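Local coordinates for outer membrane associated protein (Francisella tularensis subsp. tularensis, PDB 6U83) that probably tethers the outer membrane to peptidoglycan through its OmpA-like domain, the part present here, which holds D-alanine, and may act as a porin, at residues K97-Q102 against N159-A164; A65-T70 against Q114-K119. All coordinates share one frame; numbering follows the deposited sequence.

Interaction 1: residues K97-Q102 against N159-A164; sequences KGYASQ and NQRVEA. With DAL (D-alanine), chain D.
Tyr-99 and Arg-161 meet face to face: the guanidinium lies flat over the phenol ring in a cation-pi stack, with CZ of Arg-161 3.9 Å from the ring centroid of Tyr-99 and the planes only 21° apart. In Arg-161, CG lies between the backbone N and the carbonyl carbon (chi1 84°); the chain then runs nearly extended alongside Tyr-99, and the turn at its last torsion lays the guanidinium over the ring. The same guanidinium is also pinned in its own plane. NE of Arg-161 gives a straight 2.7 Å salt-bridge bond to OE2 of Glu-163, entering from above the carboxylate plane, and NH1 of Arg-161 donates to Asn-159 O at 2.8 Å. With Asp-147 O accepting from NH2, the cation is fixed in rotation as well as in position.

The strand pairing belongs to the sheet of the OmpA-like domain, and the loop residues beyond it, Ala-100, Ser-101 and Gln-160, line the D-alanine pocket. There Ser-101 OG donates to a lone pair of Gln-160 OE1 at 2.9 Å, in the amide plane, while Gln-160 NE2 is taken by Phe-64 O. Ser-101 N binds OXT of D-alanine at 3.0 Å, and CB of Ala-100 and CG of Gln-160 border the same oxygen.

Along the backbone, Lys-97 and Glu-163 form an antiparallel hydrogen-bonded pair, and the Tyr-99 N to Arg-161 O bond carries the ladder on. Across the non-hydrogen-bonded pair, Val-162 CG2 packs on Gly-98 CA at 3.8 Å. Strand 94-98 runs between antiparallel strand 161-172 and parallel strand 138-142, while Val-162 faces Val-124 of helix 110-130.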
loop_
_atom_site.group_PDB
_atom_site.type_symbol
_atom_site.label_atom_id
_atom_site.label_comp_id
_atom_site.label_asym_id
_atom_site.label_seq_id
_atom_site.Cartn_x
_atom_site.Cartn_y
_atom_site.Cartn_z
ATOM N N LYS A 97 0.766 -6.108 2.684
ATOM C CA LYS A 97 1.914 -6.942 2.334
ATOM C C LYS A 97 3.206 -6.146 2.482
ATOM O O LYS A 97 3.357 -5.084 1.872
ATOM C CB LYS A 97 1.780 -7.462 0.905
ATOM C CG LYS A 97 0.515 -8.259 0.666
ATOM C CD LYS A 97 0.381 -8.573 -0.800
ATOM C CE LYS A 97 -0.778 -9.510 -1.040
ATOM N NZ LYS A 97 -0.922 -9.851 -2.487
ATOM N N GLY A 98 4.147 -6.683 3.251
ATOM C CA GLY A 98 5.426 -6.053 3.486
ATOM C C GLY A 98 6.542 -6.708 2.687
ATOM O O GLY A 98 6.548 -7.915 2.485
ATOM N N TYR A 99 7.508 -5.900 2.256
ATOM C CA TYR A 99 8.606 -6.405 1.447
ATOM C C TYR A 99 9.920 -5.803 1.929
ATOM O O TYR A 99 9.950 -4.834 2.706
ATOM C CB TYR A 99 8.403 -6.094 -0.043
ATOM C CG TYR A 99 7.160 -6.699 -0.634
ATOM C CD1 TYR A 99 7.220 -7.894 -1.341
ATOM C CD2 TYR A 99 5.911 -6.083 -0.480
ATOM C CE1 TYR A 99 6.074 -8.465 -1.882
ATOM C CE2 TYR A 99 4.745 -6.655 -1.027
ATOM C CZ TYR A 99 4.846 -7.846 -1.722
ATOM O OH TYR A 99 3.732 -8.431 -2.271
ATOM N N ALA A 100 11.014 -6.381 1.435
ATOM C CA ALA A 100 12.347 -5.906 1.763
ATOM C C ALA A 100 13.206 -5.914 0.502
ATOM O O ALA A 100 12.862 -6.524 -0.514
ATOM C CB ALA A 100 12.977 -6.756 2.892
ATOM N N SER A 101 14.316 -5.194 0.561
ATOM C CA SER A 101 15.313 -5.323 -0.486
ATOM C C SER A 101 16.301 -6.415 -0.096
ATOM O O SER A 101 16.486 -6.725 1.081
ATOM C CB SER A 101 16.043 -3.997 -0.704
ATOM O OG SER A 101 16.737 -3.597 0.472
ATOM N N GLN A 102 16.930 -7.018 -1.091
ATOM C CA GLN A 102 17.996 -7.979 -0.818
ATOM C C GLN A 102 19.309 -7.220 -0.890
ATOM O O GLN A 102 19.799 -6.914 -1.978
ATOM C CB GLN A 102 17.993 -9.148 -1.792
ATOM C CG GLN A 102 19.126 -10.108 -1.472
ATOM C CD GLN A 102 19.214 -11.271 -2.427
ATOM O OE1 GLN A 102 18.566 -11.280 -3.469
ATOM N NE2 GLN A 102 20.026 -12.265 -2.080
ATOM N N ASN A 159 12.355 -1.475 -3.266
ATOM C CA ASN A 159 11.768 -2.740 -2.840
ATOM C C ASN A 159 11.371 -2.729 -1.367
ATOM O O ASN A 159 10.535 -3.539 -0.951
ATOM C CB ASN A 159 12.745 -3.874 -3.128
ATOM C CG ASN A 159 12.869 -4.157 -4.601
ATOM O OD1 ASN A 159 11.864 -4.242 -5.300
ATOM N ND2 ASN A 159 14.095 -4.295 -5.085
ATOM N N GLN A 160 11.951 -1.821 -0.584
ATOM C CA GLN A 160 11.694 -1.675 0.847
ATOM C C GLN A 160 10.349 -0.978 1.037
ATOM O O GLN A 160 10.284 0.257 1.084
ATOM C CB GLN A 160 12.831 -0.878 1.482
ATOM C CG GLN A 160 14.212 -1.532 1.340
ATOM C CD GLN A 160 15.363 -0.528 1.503
ATOM O OE1 GLN A 160 16.530 -0.890 1.361
ATOM N NE2 GLN A 160 15.032 0.734 1.797
ATOM N N ARG A 161 9.266 -1.765 1.166
ATOM C CA ARG A 161 7.929 -1.204 0.986
ATOM C C ARG A 161 6.833 -2.103 1.555
ATOM O O ARG A 161 7.030 -3.293 1.816
ATOM C CB ARG A 161 7.632 -0.974 -0.493
ATOM C CG ARG A 161 7.136 -2.242 -1.167
ATOM C CD ARG A 161 7.655 -2.343 -2.572
ATOM N NE ARG A 161 7.088 -3.455 -3.325
ATOM C CZ ARG A 161 7.698 -4.635 -3.451
ATOM N NH1 ARG A 161 8.875 -4.837 -2.862
ATOM N NH2 ARG A 161 7.133 -5.620 -4.153
ATOM N N VAL A 162 5.651 -1.500 1.704
ATOM C CA VAL A 162 4.397 -2.177 1.997
ATOM C C VAL A 162 3.420 -1.865 0.874
ATOM O O VAL A 162 3.341 -0.725 0.410
ATOM C CB VAL A 162 3.821 -1.729 3.355
ATOM C CG1 VAL A 162 2.341 -1.997 3.416
ATOM C CG2 VAL A 162 4.491 -2.467 4.464
ATOM N N GLU A 163 2.679 -2.875 0.431
ATOM C CA GLU A 163 1.703 -2.726 -0.639
ATOM C C GLU A 163 0.340 -3.237 -0.200
ATOM O O GLU A 163 0.236 -4.177 0.597
ATOM C CB GLU A 163 2.101 -3.504 -1.890
ATOM C CG GLU A 163 3.435 -3.148 -2.477
ATOM C CD GLU A 163 3.647 -3.871 -3.783
ATOM O OE1 GLU A 163 2.831 -4.779 -4.094
ATOM O OE2 GLU A 163 4.614 -3.531 -4.497
ATOM N N ALA A 164 -0.704 -2.638 -0.771
ATOM C CA ALA A 164 -2.074 -3.098 -0.590
ATOM C C ALA A 164 -2.929 -2.528 -1.711
ATOM O O ALA A 164 -2.629 -1.454 -2.243
ATOM C CB ALA A 164 -2.639 -2.673 0.766
HETATM N N DAL D . 17.115 -5.346 3.070
HETATM C CA DAL D . 17.068 -4.049 3.729
HETATM C CB DAL D . 17.715 -4.130 5.121
HETATM C C DAL D . 15.651 -3.488 3.826
HETATM O O DAL D . 15.464 -2.465 4.490
HETATM O OXT DAL D . 14.679 -4.024 3.261
#

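Interaction 2: residues A65-T70 against Q114-K119; sequences AYDKAT and QKLSEK. With DAL (D-alanine), chain D.
Asp-67 N donates to carboxylate oxygen O of D-alanine at 2.9 Å in a nearly straight bond (166°), and CD2 of Leu-116, which also touches the Asp-67 side chain, packs beside that oxygen at 3.5 Å. The donor belongs to a type II beta turn, Ala-65 to Lys-68, held by the Lys-68 N to Ala-65 O bond. Asp-67 takes the positive phi (69°) expected at the third position of such a turn, and its N-H is left to serve the ligand.

Opposite this loop in the contact stands helix 110-130, whose Asn-113, Leu-116 and Arg-120 fit the NxxLSxxR signature of OmpA-like domains. In relatives the corresponding pocket grips the peptide stem of peptidoglycan, and a bound D-alanine, itself a component of such stems, is consistent with that role. Asn-113 OD1 and Arg-120 NH2 bind the ligand too, and Arg-120 NE also bonds to Lys-68 O, tying loop to helix. Within the helix, Gln-114 O takes two donors from the same face of its plane, Ser-117 OG at 2.7 Å and Glu-118 N.

Between the segments themselves the meeting is van der Waals packing without a hydrogen bond, modest in area. CG of Leu-116 anti to the backbone N (chi1 177°) aims the side chain at the loop, where its methyls part: CD2 lies 3.9 Å from OD1 of Asp-67, and CD1 lies 4.0 Å from Lys-68 O. The Asp-67 and Leu-116 side chains cross at about a right angle. OD1 has its polar partner in Tyr-112 OH, which probably steadies the carboxylate beside the pocket. Tyr-66 adds a wall, its ring lying obliquely to the ligand methyl, with CE1 of Tyr-66 3.5 Å from CB of D-alanine. Farther along, CB of Ala-69 rests against CB of Lys-119 at 3.8 Å.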
loop_
_atom_site.group_PDB
_atom_site.type_symbol
_atom_site.label_atom_id
_atom_site.label_comp_id
_atom_site.label_asym_id
_atom_site.label_seq_id
_atom_site.Cartn_x
_atom_site.Cartn_y
_atom_site.Cartn_z
ATOM N N ALA A 65 12.864 3.574 4.750
ATOM C CA ALA A 65 14.314 3.684 4.721
ATOM C C ALA A 65 14.976 2.344 5.075
ATOM O O ALA A 65 14.358 1.422 5.627
ATOM C CB ALA A 65 14.789 4.768 5.689
ATOM N N TYR A 66 16.264 2.261 4.766
ATOM C CA TYR A 66 17.006 1.020 4.892
ATOM C C TYR A 66 16.980 0.503 6.331
ATOM O O TYR A 66 17.327 1.223 7.274
ATOM C CB TYR A 66 18.439 1.270 4.409
ATOM C CG TYR A 66 19.371 0.104 4.604
ATOM C CD1 TYR A 66 19.384 -0.947 3.702
ATOM C CD2 TYR A 66 20.226 0.041 5.701
ATOM C CE1 TYR A 66 20.229 -2.013 3.866
ATOM C CE2 TYR A 66 21.082 -1.035 5.887
ATOM C CZ TYR A 66 21.071 -2.066 4.966
ATOM O OH TYR A 66 21.914 -3.146 5.126
ATOM N N ASP A 67 16.537 -0.744 6.505
ATOM C CA ASP A 67 16.524 -1.463 7.782
ATOM C C ASP A 67 15.508 -0.897 8.766
ATOM O O ASP A 67 15.560 -1.221 9.964
ATOM C CB ASP A 67 17.913 -1.475 8.430
ATOM C CG ASP A 67 18.168 -2.708 9.278
ATOM O OD1 ASP A 67 17.432 -3.710 9.142
ATOM O OD2 ASP A 67 19.122 -2.666 10.091
ATOM N N LYS A 68 14.588 -0.052 8.303
ATOM C CA LYS A 68 13.609 0.601 9.157
ATOM C C LYS A 68 12.219 0.035 8.918
ATOM O O LYS A 68 11.855 -0.330 7.793
ATOM C CB LYS A 68 13.589 2.111 8.908
ATOM C CG LYS A 68 14.862 2.801 9.362
ATOM C CD LYS A 68 14.981 2.810 10.874
ATOM C CE LYS A 68 16.274 3.472 11.312
ATOM N NZ LYS A 68 16.232 3.852 12.742
ATOM N N ALA A 69 11.435 -0.020 9.990
ATOM C CA ALA A 69 10.017 -0.348 9.887
ATOM C C ALA A 69 9.148 0.813 10.347
ATOM O O ALA A 69 7.943 0.629 10.580
ATOM C CB ALA A 69 9.683 -1.606 10.693
ATOM N N THR A 70 9.746 1.988 10.503
ATOM C CA THR A 70 9.055 3.200 10.907
ATOM C C THR A 70 8.458 3.912 9.700
ATOM O O THR A 70 9.068 3.955 8.630
ATOM C CB THR A 70 10.048 4.128 11.597
ATOM O OG1 THR A 70 10.729 3.400 12.626
ATOM C CG2 THR A 70 9.340 5.319 12.188
ATOM N N GLN A 114 12.678 -11.291 6.057
ATOM C CA GLN A 114 11.306 -11.728 6.257
ATOM C C GLN A 114 10.712 -11.075 7.499
ATOM O O GLN A 114 9.576 -10.583 7.482
ATOM C CB GLN A 114 11.267 -13.257 6.378
ATOM C CG GLN A 114 9.943 -13.831 6.833
ATOM C CD GLN A 114 8.886 -13.785 5.749
ATOM O OE1 GLN A 114 9.183 -13.960 4.563
ATOM N NE2 GLN A 114 7.638 -13.551 6.149
ATOM N N LYS A 115 11.458 -11.089 8.601
ATOM C CA LYS A 115 10.942 -10.491 9.824
ATOM C C LYS A 115 10.783 -8.989 9.638
ATOM O O LYS A 115 9.755 -8.409 10.005
ATOM C CB LYS A 115 11.867 -10.813 10.997
ATOM C CG LYS A 115 11.198 -11.576 12.127
ATOM C CD LYS A 115 10.562 -12.871 11.639
ATOM C CE LYS A 115 9.669 -13.518 12.706
ATOM N NZ LYS A 115 8.752 -14.520 12.082
ATOM N N LEU A 116 11.792 -8.356 9.044
ATOM C CA LEU A 116 11.720 -6.934 8.746
ATOM C C LEU A 116 10.446 -6.608 7.985
ATOM O O LEU A 116 9.683 -5.715 8.376
ATOM C CB LEU A 116 12.967 -6.536 7.962
ATOM C CG LEU A 116 13.050 -5.101 7.486
ATOM C CD1 LEU A 116 12.734 -4.133 8.627
ATOM C CD2 LEU A 116 14.442 -4.871 6.891
ATOM N N SER A 117 10.153 -7.386 6.942
ATOM C CA SER A 117 8.989 -7.088 6.117
ATOM C C SER A 117 7.694 -7.269 6.893
ATOM O O SER A 117 6.733 -6.514 6.694
ATOM C CB SER A 117 8.987 -7.975 4.880
ATOM O OG SER A 117 8.657 -9.290 5.258
ATOM N N GLU A 118 7.640 -8.284 7.750
ATOM C CA GLU A 118 6.504 -8.453 8.646
ATOM C C GLU A 118 6.334 -7.244 9.551
ATOM O O GLU A 118 5.208 -6.801 9.799
ATOM C CB GLU A 118 6.680 -9.715 9.498
ATOM C CG GLU A 118 6.640 -11.019 8.722
ATOM C CD GLU A 118 6.917 -12.240 9.599
ATOM O OE1 GLU A 118 6.248 -12.406 10.637
ATOM O OE2 GLU A 118 7.815 -13.037 9.259
ATOM N N LYS A 119 7.444 -6.721 10.077
ATOM C CA LYS A 119 7.394 -5.546 10.936
ATOM C C LYS A 119 6.894 -4.332 10.174
ATOM O O LYS A 119 6.233 -3.465 10.759
ATOM C CB LYS A 119 8.778 -5.244 11.509
ATOM C CG LYS A 119 9.338 -6.237 12.544
ATOM C CD LYS A 119 10.749 -5.769 12.967
ATOM C CE LYS A 119 11.296 -6.550 14.126
ATOM N NZ LYS A 119 12.688 -6.070 14.457
HETATM N N DAL D . 17.115 -5.346 3.070
HETATM C CA DAL D . 17.068 -4.049 3.729
HETATM C CB DAL D . 17.715 -4.130 5.121
HETATM C C DAL D . 15.651 -3.488 3.826
HETATM O O DAL D . 15.464 -2.465 4.490
HETATM O OXT DAL D . 14.679 -4.024 3.261
#

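How the interactions relate
Interactions 1 and 2 lie about 8 Å apart, centre to centre, on the same side of the domain, and both border the one D-alanine. Their segments alternate along the chain: 65-70, 97-102, 114-119, then 159-164. Strand 94-98 and helix 110-130 follow one another, so the connection from sheet to helix carries the chain from the first contact to the second. They also touch directly, Gly-98 O packing on Ser-117 CB and Gln-160 NE2 on the backbone of Tyr-66. The pocket is therefore assembled from parts distant in sequence: the loop ends of the strand pair supply one part of its lining, the turn and helix another, with Arg-120 bonded to both Tyr-99 O and Lys-68 O.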